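Local coordinates for protein glucose 1-dehydrogenase (Haloferax mediterranei, PDB 2B5W) that catalyses the zinc-dependent oxidation of D-glucose and several other aldose sugars, with NADP or, less favourably, NAD as electron acceptor, at residues 35-38 with 39-43; 106-109 with 110-113; 112-115 with 116-120; 153-156 with 157-161; 335-338 with 339-343. The protein carries 1 engineered substitution. All coordinates share one frame; numbering follows the deposited sequence.

Contact 1 (35-38 with 39-43); sequences VGVC and GTDHE. Engineered in segment 35-38: Cys38 (natural residue Asp). With ZN (zinc ion), chain B; NAP (NADP nicotinamide-adenine-dinucleotide phosphate), chain I.
Cys38 and Asp41 form a capping box where strand 27-37 of the GroES-like domain turns into helix 39-46, at the catalytic zinc site. Cys38, an engineered residue that replaces the natural aspartate, occupies the N-cap. Its side chain turns between its own backbone N and carbonyl carbon (chi1 79°), which directs SG to the zinc ion at 2.3 Å; His63 and Glu64 supply the other protein ligands. The same sulfur receives a weak capping bond from Thr40 N, 3.3 Å from SG. Asp41 returns the grip: its OD1 takes the Cys38 N-H through the anti lone pair, a nearly straight bond (165°) with OD1 and N 3.0 Å apart. Cys38 O receives weak bonds from Asp41 N and His42 N. Val37 CG1 reaches NE2 of the His42 ring at 3.7 Å, the two side chains crossing at about a right angle. Gly39 N donates to the NADP pyrophosphate oxygen O2N over 3.1 Å, and a CB on Gly39 would clash with the bridging oxygen O3. One turn on, Glu43 OE2 accepts from the ribose hydroxyl O2D, 2.7 Å away. Asp41 also touches His63, so it is a second-shell residue to two zinc ligands at once. The chemistry implies that metal, helix start and cofactor are tied through one short stretch: in this variant the engineered sulfur binds zinc and, weakly, caps the helix, and the first helical amide is spent on phosphate.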
# COMPACT_ATOMS: atom_id res chain seq x y z
N VAL A 35 -19.68 4.09 -27.53
CA VAL A 35 -18.49 4.53 -26.81
C VAL A 35 -18.93 5.42 -25.68
O VAL A 35 -19.68 6.38 -25.87
CB VAL A 35 -17.49 5.28 -27.71
CG1 VAL A 35 -16.23 5.58 -26.95
CG2 VAL A 35 -17.21 4.49 -28.95
N GLY A 36 -18.53 5.09 -24.46
CA GLY A 36 -18.83 5.87 -23.30
C GLY A 36 -17.99 7.11 -23.14
O GLY A 36 -16.95 7.27 -23.77
N VAL A 37 -18.47 8.01 -22.30
CA VAL A 37 -17.79 9.25 -21.94
C VAL A 37 -17.59 9.23 -20.42
O VAL A 37 -18.46 8.81 -19.67
CB VAL A 37 -18.64 10.44 -22.35
CG1 VAL A 37 -18.03 11.75 -21.87
CG2 VAL A 37 -18.86 10.47 -23.87
N CYS A 38 -16.40 9.55 -19.94
CA CYS A 38 -16.20 9.69 -18.49
C CYS A 38 -15.37 10.92 -18.20
O CYS A 38 -15.02 11.68 -19.10
CB CYS A 38 -15.54 8.46 -17.85
SG CYS A 38 -13.75 8.33 -18.06
N GLY A 39 -15.03 11.10 -16.93
CA GLY A 39 -14.29 12.28 -16.52
C GLY A 39 -13.00 12.43 -17.29
O GLY A 39 -12.58 13.53 -17.62
N THR A 40 -12.35 11.31 -17.57
CA THR A 40 -11.13 11.35 -18.35
C THR A 40 -11.33 12.08 -19.67
O THR A 40 -10.45 12.80 -20.14
CB THR A 40 -10.61 9.91 -18.64
OG1 THR A 40 -10.41 9.18 -17.41
CG2 THR A 40 -9.21 9.98 -19.29
N ASP A 41 -12.42 11.80 -20.37
CA ASP A 41 -12.72 12.51 -21.64
C ASP A 41 -12.86 14.01 -21.47
O ASP A 41 -12.41 14.80 -22.31
CB ASP A 41 -14.03 11.98 -22.26
CG ASP A 41 -13.89 10.60 -22.78
OD1 ASP A 41 -14.35 9.66 -22.09
OD2 ASP A 41 -13.27 10.41 -23.85
N HIS A 42 -13.50 14.43 -20.39
CA HIS A 42 -13.66 15.86 -20.17
C HIS A 42 -12.28 16.45 -19.87
O HIS A 42 -11.98 17.55 -20.31
CB HIS A 42 -14.66 16.10 -19.05
CG HIS A 42 -16.06 15.71 -19.43
ND1 HIS A 42 -16.84 16.48 -20.25
CD2 HIS A 42 -16.81 14.63 -19.09
CE1 HIS A 42 -18.03 15.91 -20.39
NE2 HIS A 42 -18.04 14.79 -19.69
N GLU A 43 -11.43 15.71 -19.15
CA GLU A 43 -10.07 16.20 -18.84
C GLU A 43 -9.25 16.35 -20.13
O GLU A 43 -8.55 17.33 -20.30
CB GLU A 43 -9.37 15.27 -17.84
CG GLU A 43 -10.01 15.23 -16.46
CD GLU A 43 -9.58 14.02 -15.63
OE1 GLU A 43 -8.43 13.55 -15.81
OE2 GLU A 43 -10.39 13.54 -14.81
ZN ZN B . -13.53 6.27 -19.02
PA NAP I . -15.98 12.79 -12.19
O1A NAP I . -15.41 14.11 -12.39
O2A NAP I . -17.23 12.53 -13.04
O5B NAP I . -16.38 12.56 -10.69
C5B NAP I . -15.67 13.07 -9.59
C4B NAP I . -16.77 13.30 -8.57
O4B NAP I . -16.15 13.59 -7.34
C3B NAP I . -17.71 14.47 -8.92
O3B NAP I . -19.07 14.07 -9.01
C2B NAP I . -17.48 15.47 -7.79
O2B NAP I . -18.65 16.10 -7.30
C1B NAP I . -16.89 14.60 -6.70
N9A NAP I . -16.01 15.37 -5.84
C8A NAP I . -14.88 16.05 -6.22
N7A NAP I . -14.35 16.63 -5.12
C5A NAP I . -15.16 16.35 -4.05
C6A NAP I . -15.13 16.68 -2.69
N6A NAP I . -14.19 17.49 -2.16
N1A NAP I . -16.12 16.21 -1.86
C2A NAP I . -17.13 15.40 -2.34
N3A NAP I . -17.18 15.07 -3.68
C4A NAP I . -16.20 15.53 -4.51
O3 NAP I . -14.97 11.66 -12.68
PN NAP I . -15.14 10.06 -12.83
O1N NAP I . -16.04 9.48 -11.79
O2N NAP I . -15.32 9.64 -14.26
O5D NAP I . -13.63 9.91 -12.36
C5D NAP I . -13.28 10.02 -10.99
C4D NAP I . -11.78 10.21 -10.82
O4D NAP I . -11.13 9.02 -11.28
C3D NAP I . -11.20 11.37 -11.64
O3D NAP I . -10.23 12.08 -10.90
C2D NAP I . -10.59 10.66 -12.85
O2D NAP I . -9.58 11.37 -13.51
C1D NAP I . -10.09 9.37 -12.20
N1N NAP I . -9.97 8.20 -13.08
C2N NAP I . -8.82 7.49 -12.93
C3N NAP I . -8.65 6.33 -13.64
C7N NAP I . -7.44 5.52 -13.28
O7N NAP I . -7.23 4.48 -14.17
N7N NAP I . -6.70 5.85 -12.19
C4N NAP I . -9.61 5.87 -14.55
C5N NAP I . -10.78 6.60 -14.68
C6N NAP I . -10.97 7.76 -13.92
P2B NAP I . -19.19 17.53 -7.93
O1X NAP I . -19.64 17.39 -9.29
O2X NAP I . -20.32 17.92 -6.94
O3X NAP I . -18.06 18.56 -7.85

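Contact 2 (106-109 with 110-113); sequences MAPD and GMYF
Tyr112 brings the CD2-CE2 side of its ring to the carbonyl oxygens of Ala107 and Pro108 beside a type II beta turn, Pro108 to Met111, in the loop before strand 113-115. A chi1 of 59° tucks the ring back against the turn. CB starts 4.4 Å from Ala107 CB. Beyond CG, the ring atom CD2 passes 3.9 Å from that same methyl, and CE2 lies 3.3 Å from Pro108 O, with Ala107 O close by. Arg88 makes a cation-pi contact with the same ring, and Phe99 packs against the side chain. The turn is closed by Met111 N, which donates to Pro108 O at 3.0 Å. In the conformer described, one of two, the extended Met111 chain crosses the proline ring at a slant, its SD 3.5 Å from Pro108 CG. Pro108 also packs on Pro265 of the second subunit, whose His294 bonds to Asp109 N, so the turn belongs to the dimer interface. An alanine at Pro108 would keep the carbonyl that closes the turn but would probably leave the neighbouring subunit's Pro265, and in this conformer Met111 SD, without a ring to lie against. Gly110, at phi 86°, takes the third turn position, where a CB would be jammed against Asp109 O.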
# COMPACT_ATOMS: atom_id res chain seq x y z
N MET A 106 0.86 -1.54 -16.17
CA MET A 106 1.89 -1.16 -15.21
C MET A 106 3.01 -0.31 -15.86
O MET A 106 3.97 0.07 -15.21
CB MET A 106 2.53 -2.40 -14.55
CG MET A 106 1.51 -3.39 -13.95
SD MET A 106 0.51 -2.67 -12.59
CE MET A 106 1.77 -2.27 -11.36
N ALA A 107 2.92 -0.07 -17.15
CA ALA A 107 3.97 0.74 -17.81
C ALA A 107 3.96 2.15 -17.23
O ALA A 107 2.91 2.72 -17.00
CB ALA A 107 3.75 0.78 -19.32
N PRO A 108 5.13 2.77 -17.06
CA PRO A 108 5.20 4.16 -16.62
C PRO A 108 5.05 5.17 -17.75
O PRO A 108 5.06 4.78 -18.92
CB PRO A 108 6.62 4.23 -16.07
CG PRO A 108 7.34 3.39 -16.88
CD PRO A 108 6.47 2.19 -17.24
N ASP A 109 4.91 6.42 -17.37
CA ASP A 109 4.72 7.52 -18.31
C ASP A 109 5.74 7.43 -19.43
O ASP A 109 6.92 7.18 -19.19
CB ASP A 109 4.92 8.85 -17.58
CG ASP A 109 4.60 10.03 -18.45
OD1 ASP A 109 3.40 10.33 -18.64
OD2 ASP A 109 5.49 10.72 -18.97
N GLY A 110 5.29 7.66 -20.66
CA GLY A 110 6.19 7.56 -21.82
C GLY A 110 6.39 6.19 -22.45
O GLY A 110 6.85 6.11 -23.58
N MET A 111 6.00 5.12 -21.75
CA MET A 111 6.19 3.76 -22.23
C MET A 111 4.89 3.10 -22.71
O MET A 111 4.81 1.88 -22.85
CB MET A 111 6.86 2.94 -21.12
CG MET A 111 8.17 3.55 -20.64
SD MET A 111 9.15 2.43 -19.66
CE MET A 111 10.80 3.10 -19.90
N TYR A 112 3.89 3.93 -22.97
CA TYR A 112 2.64 3.48 -23.55
C TYR A 112 1.99 4.68 -24.20
O TYR A 112 2.25 5.83 -23.84
CB TYR A 112 1.66 2.95 -22.48
CG TYR A 112 1.30 3.98 -21.43
CD1 TYR A 112 0.24 4.86 -21.61
CD2 TYR A 112 2.06 4.11 -20.26
CE1 TYR A 112 -0.06 5.81 -20.66
CE2 TYR A 112 1.77 5.05 -19.33
CZ TYR A 112 0.70 5.88 -19.51
OH TYR A 112 0.39 6.84 -18.56
N PHE A 113 1.07 4.37 -25.09
CA PHE A 113 0.00 5.27 -25.49
C PHE A 113 -1.32 4.74 -24.91
O PHE A 113 -1.47 3.54 -24.68
CB PHE A 113 -0.15 5.27 -27.01
CG PHE A 113 1.02 5.86 -27.77
CD1 PHE A 113 1.82 6.86 -27.22
CD2 PHE A 113 1.25 5.46 -29.07
CE1 PHE A 113 2.87 7.42 -27.97
CE2 PHE A 113 2.32 6.03 -29.82
CZ PHE A 113 3.09 7.01 -29.26

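Contact 3 (112-115 with 116-120); sequences YFER and GIVGA
The Phe113 ring carries Gly119 over one face: the carbonyl O stands 3.6 Å above the plane at its centre, and on the same side Gly119 CA makes a CH-pi contact, 4.1 Å from the ring centroid and 25° off the normal. A side chain on Gly119 would run into Phe113 CD1. The Tyr112 ring is brushed obliquely by Val118 CG1, while Phe113 CB rests 3.9 Å from Ala120 CB. An alanine in place of Phe113 would keep that methyl contact but is likely to leave Gly119 CA and O without the aromatic surface they lie on. The chain reverses through a tight turn from Glu114 to Ile117, and the pairing that follows holds a classic beta bulge, Ile117 and Val118 both facing Glu114. Glu114 O grips two amides: Val118 N, at 2.9 Å, lies in the carbonyl plane on a lone pair, whereas Ile117 N sits above it. Glu114 N answers to Val118 O over 2.9 Å, completing the antiparallel hydrogen-bonded pair. The extended chain of Glu114, a substrate-binding residue, passes Ile117 obliquely, OE1 3.8 Å from Ile117 CG2; its OE2 forms a salt bridge with Arg88. Arg115 CG touches Ala120 CB, and the guanidinium beyond, swung by a bend at chi3, bonds to the backbone oxygens of His121 and Gly122.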
# COMPACT_ATOMS: atom_id res chain seq x y z
N TYR A 112 3.89 3.93 -22.97
CA TYR A 112 2.64 3.48 -23.55
C TYR A 112 1.99 4.68 -24.20
O TYR A 112 2.25 5.83 -23.84
CB TYR A 112 1.66 2.95 -22.48
CG TYR A 112 1.30 3.98 -21.43
CD1 TYR A 112 0.24 4.86 -21.61
CD2 TYR A 112 2.06 4.11 -20.26
CE1 TYR A 112 -0.06 5.81 -20.66
CE2 TYR A 112 1.77 5.05 -19.33
CZ TYR A 112 0.70 5.88 -19.51
OH TYR A 112 0.39 6.84 -18.56
N PHE A 113 1.07 4.37 -25.09
CA PHE A 113 0.00 5.27 -25.49
C PHE A 113 -1.32 4.74 -24.91
O PHE A 113 -1.47 3.54 -24.68
CB PHE A 113 -0.15 5.27 -27.01
CG PHE A 113 1.02 5.86 -27.77
CD1 PHE A 113 1.82 6.86 -27.22
CD2 PHE A 113 1.25 5.46 -29.07
CE1 PHE A 113 2.87 7.42 -27.97
CE2 PHE A 113 2.32 6.03 -29.82
CZ PHE A 113 3.09 7.01 -29.26
N GLU A 114 -2.27 5.65 -24.71
CA GLU A 114 -3.64 5.31 -24.32
C GLU A 114 -4.57 5.82 -25.41
O GLU A 114 -4.64 7.00 -25.66
CB GLU A 114 -4.02 5.92 -22.96
CG GLU A 114 -3.52 5.05 -21.81
CD GLU A 114 -3.68 5.68 -20.44
OE1 GLU A 114 -3.99 6.88 -20.34
OE2 GLU A 114 -3.48 4.94 -19.45
N ARG A 115 -5.27 4.92 -26.04
CA ARG A 115 -6.17 5.28 -27.14
C ARG A 115 -7.26 6.22 -26.61
O ARG A 115 -7.93 5.94 -25.61
CB ARG A 115 -6.75 4.01 -27.76
CG ARG A 115 -5.71 3.23 -28.58
CD ARG A 115 -6.19 2.36 -29.70
NE ARG A 115 -7.04 3.08 -30.64
CZ ARG A 115 -7.51 2.59 -31.77
NH1 ARG A 115 -7.20 1.36 -32.15
NH2 ARG A 115 -8.33 3.33 -32.51
N GLY A 116 -7.42 7.35 -27.30
CA GLY A 116 -8.38 8.38 -26.94
C GLY A 116 -7.92 9.35 -25.87
O GLY A 116 -8.68 10.22 -25.46
N ILE A 117 -6.70 9.18 -25.39
CA ILE A 117 -6.24 9.93 -24.23
C ILE A 117 -4.86 10.54 -24.46
O ILE A 117 -4.69 11.74 -24.33
CB ILE A 117 -6.25 9.04 -22.98
CG1 ILE A 117 -7.62 8.46 -22.75
CG2 ILE A 117 -5.82 9.87 -21.75
CD1 ILE A 117 -7.64 7.39 -21.63
N VAL A 118 -3.88 9.70 -24.75
CA VAL A 118 -2.52 10.21 -25.01
C VAL A 118 -1.78 9.43 -26.08
O VAL A 118 -1.54 8.21 -25.97
CB VAL A 118 -1.69 10.30 -23.72
CG1 VAL A 118 -1.66 8.97 -22.96
CG2 VAL A 118 -0.28 10.83 -24.02
N GLY A 119 -1.43 10.12 -27.16
CA GLY A 119 -0.57 9.56 -28.17
C GLY A 119 -1.19 8.73 -29.28
O GLY A 119 -0.52 8.42 -30.27
N ALA A 120 -2.48 8.39 -29.13
CA ALA A 120 -3.12 7.49 -30.08
C ALA A 120 -4.61 7.81 -30.13
O ALA A 120 -5.24 8.05 -29.12
CB ALA A 120 -2.90 6.03 -29.71

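Contact 4 (153-156 with 157-161); sequences SITE and KALEH. With NAP (NADP nicotinamide-adenine-dinucleotide phosphate), chain I.
Thr155 and Leu159 meet one turn apart on helix 149-164, an i to i+4 contact on a buried helix set against the Rossmann-type coenzyme domain. The two side chains lie side by side and point the same way, Thr155 CG2 coming to 3.7 Å from Leu159 CD1. Under them Leu159 N donates to Thr155 O at 2.9 Å, almost straight (171°) and nearly along the C=O axis. The bonds on the other flanks, such as Lys157 N to Ser153 O at 3.0 Å, are tilted off the carbonyl plane. The methyl reaches Leu159 because it stands opposite the backbone N on Thr155, with OG1 beside that N (chi1 -66°); this leaves OG1 to Tyr247 OH and Thr188 OG1. Leu159 itself packs on Phe245 of strand 243-248. On another face Glu156, bent at chi2, bonds through OE2 to Thr315 OG1 of helix 306-318. Lys157 runs fully extended to a salt bridge with Asp105 and a bond to Val302 O, so the buried charge of NZ is met by an acid and a carbonyl. Toward the cofactor the helix presents Ile154: its CD1 is 3.7 Å from the carboxamide oxygen O7N, and its CG2 stands 3.9 Å from C4N, the nicotinamide carbon that takes up hydride.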
# COMPACT_ATOMS: atom_id res chain seq x y z
N SER A 153 -13.61 -2.48 -15.38
CA SER A 153 -12.26 -3.06 -15.35
C SER A 153 -11.25 -2.23 -14.56
O SER A 153 -10.32 -2.79 -13.97
CB SER A 153 -11.73 -3.35 -16.77
OG SER A 153 -11.24 -2.21 -17.43
N ILE A 154 -11.39 -0.91 -14.62
CA ILE A 154 -10.56 0.00 -13.84
C ILE A 154 -10.68 -0.38 -12.36
O ILE A 154 -9.69 -0.48 -11.65
CB ILE A 154 -10.95 1.47 -14.08
CG1 ILE A 154 -10.63 1.91 -15.52
CG2 ILE A 154 -10.32 2.35 -13.04
CD1 ILE A 154 -9.20 1.85 -15.89
N THR A 155 -11.91 -0.54 -11.88
CA THR A 155 -12.13 -0.94 -10.51
C THR A 155 -11.66 -2.35 -10.24
O THR A 155 -11.11 -2.61 -9.18
CB THR A 155 -13.61 -0.75 -10.16
OG1 THR A 155 -13.83 0.67 -10.20
CG2 THR A 155 -13.91 -1.23 -8.74
N GLU A 156 -11.85 -3.25 -11.18
CA GLU A 156 -11.39 -4.62 -10.96
C GLU A 156 -9.87 -4.61 -10.70
O GLU A 156 -9.40 -5.34 -9.84
CB GLU A 156 -11.71 -5.52 -12.13
CG GLU A 156 -13.18 -5.74 -12.43
CD GLU A 156 -13.91 -6.69 -11.50
OE1 GLU A 156 -13.32 -7.23 -10.53
OE2 GLU A 156 -15.10 -6.88 -11.75
N LYS A 157 -9.11 -3.83 -11.46
CA LYS A 157 -7.68 -3.79 -11.23
C LYS A 157 -7.36 -3.17 -9.87
O LYS A 157 -6.54 -3.69 -9.11
CB LYS A 157 -6.93 -3.00 -12.32
CG LYS A 157 -5.44 -2.86 -11.98
CD LYS A 157 -4.62 -2.05 -12.97
CE LYS A 157 -3.27 -1.67 -12.35
NZ LYS A 157 -2.39 -1.04 -13.34
N ALA A 158 -7.99 -2.04 -9.54
CA ALA A 158 -7.68 -1.36 -8.32
C ALA A 158 -7.97 -2.25 -7.12
O ALA A 158 -7.20 -2.27 -6.18
CB ALA A 158 -8.42 -0.01 -8.22
N LEU A 159 -9.10 -2.95 -7.15
CA LEU A 159 -9.45 -3.86 -6.05
C LEU A 159 -8.43 -5.00 -6.01
O LEU A 159 -8.00 -5.42 -4.94
CB LEU A 159 -10.87 -4.41 -6.20
CG LEU A 159 -11.98 -3.36 -6.20
CD1 LEU A 159 -13.35 -3.98 -6.32
CD2 LEU A 159 -11.93 -2.48 -4.98
N GLU A 160 -8.03 -5.52 -7.18
CA GLU A 160 -7.03 -6.61 -7.17
C GLU A 160 -5.76 -6.18 -6.40
O GLU A 160 -5.25 -6.93 -5.55
CB GLU A 160 -6.66 -7.00 -8.59
CG GLU A 160 -5.81 -8.27 -8.65
CD GLU A 160 -5.32 -8.64 -10.05
OE1 GLU A 160 -5.03 -7.74 -10.86
OE2 GLU A 160 -5.11 -9.85 -10.25
N HIS A 161 -5.24 -5.01 -6.72
CA HIS A 161 -4.01 -4.55 -6.10
C HIS A 161 -4.19 -4.13 -4.64
O HIS A 161 -3.39 -4.46 -3.79
CB HIS A 161 -3.36 -3.42 -6.90
CG HIS A 161 -2.81 -3.87 -8.21
ND1 HIS A 161 -1.45 -3.91 -8.46
CD2 HIS A 161 -3.42 -4.27 -9.35
CE1 HIS A 161 -1.25 -4.36 -9.69
NE2 HIS A 161 -2.43 -4.57 -10.26
PA NAP I . -15.98 12.79 -12.19
O1A NAP I . -15.41 14.11 -12.39
O2A NAP I . -17.23 12.53 -13.04
O5B NAP I . -16.38 12.56 -10.69
C5B NAP I . -15.67 13.07 -9.59
C4B NAP I . -16.77 13.30 -8.57
O4B NAP I . -16.15 13.59 -7.34
C3B NAP I . -17.71 14.47 -8.92
O3B NAP I . -19.07 14.07 -9.01
C2B NAP I . -17.48 15.47 -7.79
O2B NAP I . -18.65 16.10 -7.30
C1B NAP I . -16.89 14.60 -6.70
N9A NAP I . -16.01 15.37 -5.84
C8A NAP I . -14.88 16.05 -6.22
N7A NAP I . -14.35 16.63 -5.12
C5A NAP I . -15.16 16.35 -4.05
C6A NAP I . -15.13 16.68 -2.69
N6A NAP I . -14.19 17.49 -2.16
N1A NAP I . -16.12 16.21 -1.86
C2A NAP I . -17.13 15.40 -2.34
N3A NAP I . -17.18 15.07 -3.68
C4A NAP I . -16.20 15.53 -4.51
O3 NAP I . -14.97 11.66 -12.68
PN NAP I . -15.14 10.06 -12.83
O1N NAP I . -16.04 9.48 -11.79
O2N NAP I . -15.32 9.64 -14.26
O5D NAP I . -13.63 9.91 -12.36
C5D NAP I . -13.28 10.02 -10.99
C4D NAP I . -11.78 10.21 -10.82
O4D NAP I . -11.13 9.02 -11.28
C3D NAP I . -11.20 11.37 -11.64
O3D NAP I . -10.23 12.08 -10.90
C2D NAP I . -10.59 10.66 -12.85
O2D NAP I . -9.58 11.37 -13.51
C1D NAP I . -10.09 9.37 -12.20
N1N NAP I . -9.97 8.20 -13.08
C2N NAP I . -8.82 7.49 -12.93
C3N NAP I . -8.65 6.33 -13.64
C7N NAP I . -7.44 5.52 -13.28
O7N NAP I . -7.23 4.48 -14.17
N7N NAP I . -6.70 5.85 -12.19
C4N NAP I . -9.61 5.87 -14.55
C5N NAP I . -10.78 6.60 -14.68
C6N NAP I . -10.97 7.76 -13.92
P2B NAP I . -19.19 17.53 -7.93
O1X NAP I . -19.64 17.39 -9.29
O2X NAP I . -20.32 17.92 -6.94
O3X NAP I . -18.06 18.56 -7.85

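Contact 5 (335-338 with 339-343); sequences SEFE and AAFDD
With chi1 at 78°, Phe337 keeps its ring flanked by both N and C of its own backbone, while Phe341 holds CG opposite its carbonyl carbon (chi1 -63°), and the two rings, four residues apart, meet at their rims. Phe337 CD2 and Phe341 CE2 are 3.9 Å apart, each near the other ring's plane, so the meeting is edge against edge and not a stack. One face of the Phe337 ring carries Glu338 CG, 3.7 Å above the plane and offset toward the rim. The backbone below winds as a short 3-10 segment between strands 328-333 and 349-353. Ala340 N donates to Phe337 O at 3.0 Å, and the next i to i+3 bond joins Phe341 N to Glu338 O over 2.9 Å; both donors stand above the carbonyl planes. Ala340 CB sits 3.3 Å from Phe337 O. The apolar side of this turn rests on Ile352 of strand 349-353, reached by Phe337, Ala340 and Phe341, and Phe341 also packs on Met124 and Ile45. The outer side carries the exposed acids Glu336, Glu338 and Asp342. The turn therefore has two characters, aromatic and methyl groups held inward and the acids lying on the exposed side, consistent with the acid-rich surfaces of halophilic proteins.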
# COMPACT_ATOMS: atom_id res chain seq x y z
N SER A 335 -25.83 11.14 -34.70
CA SER A 335 -26.57 12.27 -35.30
C SER A 335 -26.75 13.44 -34.34
O SER A 335 -26.76 14.57 -34.79
CB SER A 335 -27.92 11.79 -35.85
OG SER A 335 -28.67 11.16 -34.81
N GLU A 336 -26.87 13.17 -33.04
CA GLU A 336 -27.06 14.16 -31.99
C GLU A 336 -26.05 13.93 -30.85
O GLU A 336 -26.39 13.84 -29.68
CB GLU A 336 -28.51 14.08 -31.47
CG GLU A 336 -29.58 13.94 -32.54
CD GLU A 336 -29.73 15.16 -33.43
OE1 GLU A 336 -29.37 16.30 -32.99
OE2 GLU A 336 -30.23 15.00 -34.59
N PHE A 337 -24.80 13.79 -31.22
CA PHE A 337 -23.79 13.31 -30.26
C PHE A 337 -23.45 14.28 -29.15
O PHE A 337 -23.03 13.87 -28.09
CB PHE A 337 -22.52 12.93 -30.99
CG PHE A 337 -21.71 14.11 -31.38
CD1 PHE A 337 -21.92 14.73 -32.60
CD2 PHE A 337 -20.76 14.63 -30.50
CE1 PHE A 337 -21.17 15.86 -32.95
CE2 PHE A 337 -20.01 15.75 -30.85
CZ PHE A 337 -20.22 16.36 -32.07
N GLU A 338 -23.65 15.58 -29.37
CA GLU A 338 -23.10 16.60 -28.48
C GLU A 338 -23.53 16.44 -27.04
O GLU A 338 -22.73 16.66 -26.12
CB GLU A 338 -23.47 18.01 -28.98
CG GLU A 338 -22.61 18.49 -30.14
CD GLU A 338 -23.33 19.45 -31.06
OE1 GLU A 338 -24.01 20.37 -30.55
OE2 GLU A 338 -23.22 19.28 -32.30
N ALA A 339 -24.78 16.06 -26.83
CA ALA A 339 -25.31 15.90 -25.48
C ALA A 339 -24.61 14.85 -24.63
O ALA A 339 -24.72 14.85 -23.41
CB ALA A 339 -26.80 15.59 -25.56
N ALA A 340 -23.87 13.95 -25.26
CA ALA A 340 -23.10 12.97 -24.51
C ALA A 340 -22.01 13.65 -23.69
O ALA A 340 -21.52 13.09 -22.68
CB ALA A 340 -22.49 11.99 -25.44
N PHE A 341 -21.60 14.86 -24.11
CA PHE A 341 -20.56 15.63 -23.40
C PHE A 341 -21.14 16.67 -22.41
O PHE A 341 -20.40 17.51 -21.89
CB PHE A 341 -19.61 16.28 -24.43
CG PHE A 341 -18.85 15.28 -25.27
CD1 PHE A 341 -17.77 14.60 -24.76
CD2 PHE A 341 -19.24 15.00 -26.57
CE1 PHE A 341 -17.10 13.66 -25.51
CE2 PHE A 341 -18.56 14.07 -27.33
CZ PHE A 341 -17.46 13.43 -26.80
N ASP A 342 -22.44 16.58 -22.12
CA ASP A 342 -23.06 17.41 -21.09
C ASP A 342 -22.37 17.15 -19.78
O ASP A 342 -22.00 16.00 -19.47
CB ASP A 342 -24.54 17.09 -20.92
CG ASP A 342 -25.41 17.73 -21.99
OD1 ASP A 342 -24.91 18.54 -22.81
OD2 ASP A 342 -26.63 17.46 -22.06
N ASP A 343 -22.22 18.20 -18.99
CA ASP A 343 -21.43 18.08 -17.78
C ASP A 343 -22.13 18.71 -16.57
O ASP A 343 -21.51 19.41 -15.77
CB ASP A 343 -20.00 18.63 -18.03
CG ASP A 343 -19.85 20.11 -17.70
OD1 ASP A 343 -20.68 20.93 -18.16
OD2 ASP A 343 -18.92 20.53 -16.99

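In the fold
Along the chain the five contacts come in series, except that contacts 2 and 3 share Tyr112 and Phe113. Contacts 1 to 3 lie in the GroES-like range, contacts 4 and 5 in the C-terminal one. Contact 1 touches contact 3, through Thr40 and Ile117, and contact 5, where Val37 meets Phe341; its strand 27-37 pairs antiparallel with strand 349-353, on which contact 5 packs. Contact 4, on helix 149-164, lies across the NADP from contact 1, about 19 Å between centres. It meets contact 2 (Met106 on Lys157), and both reach the second subunit. Contact 4 thus joins cofactor and dimer sides; contact 1 holds the zinc; contact 5 flanks it, about 30 Å from contact 2 between centres.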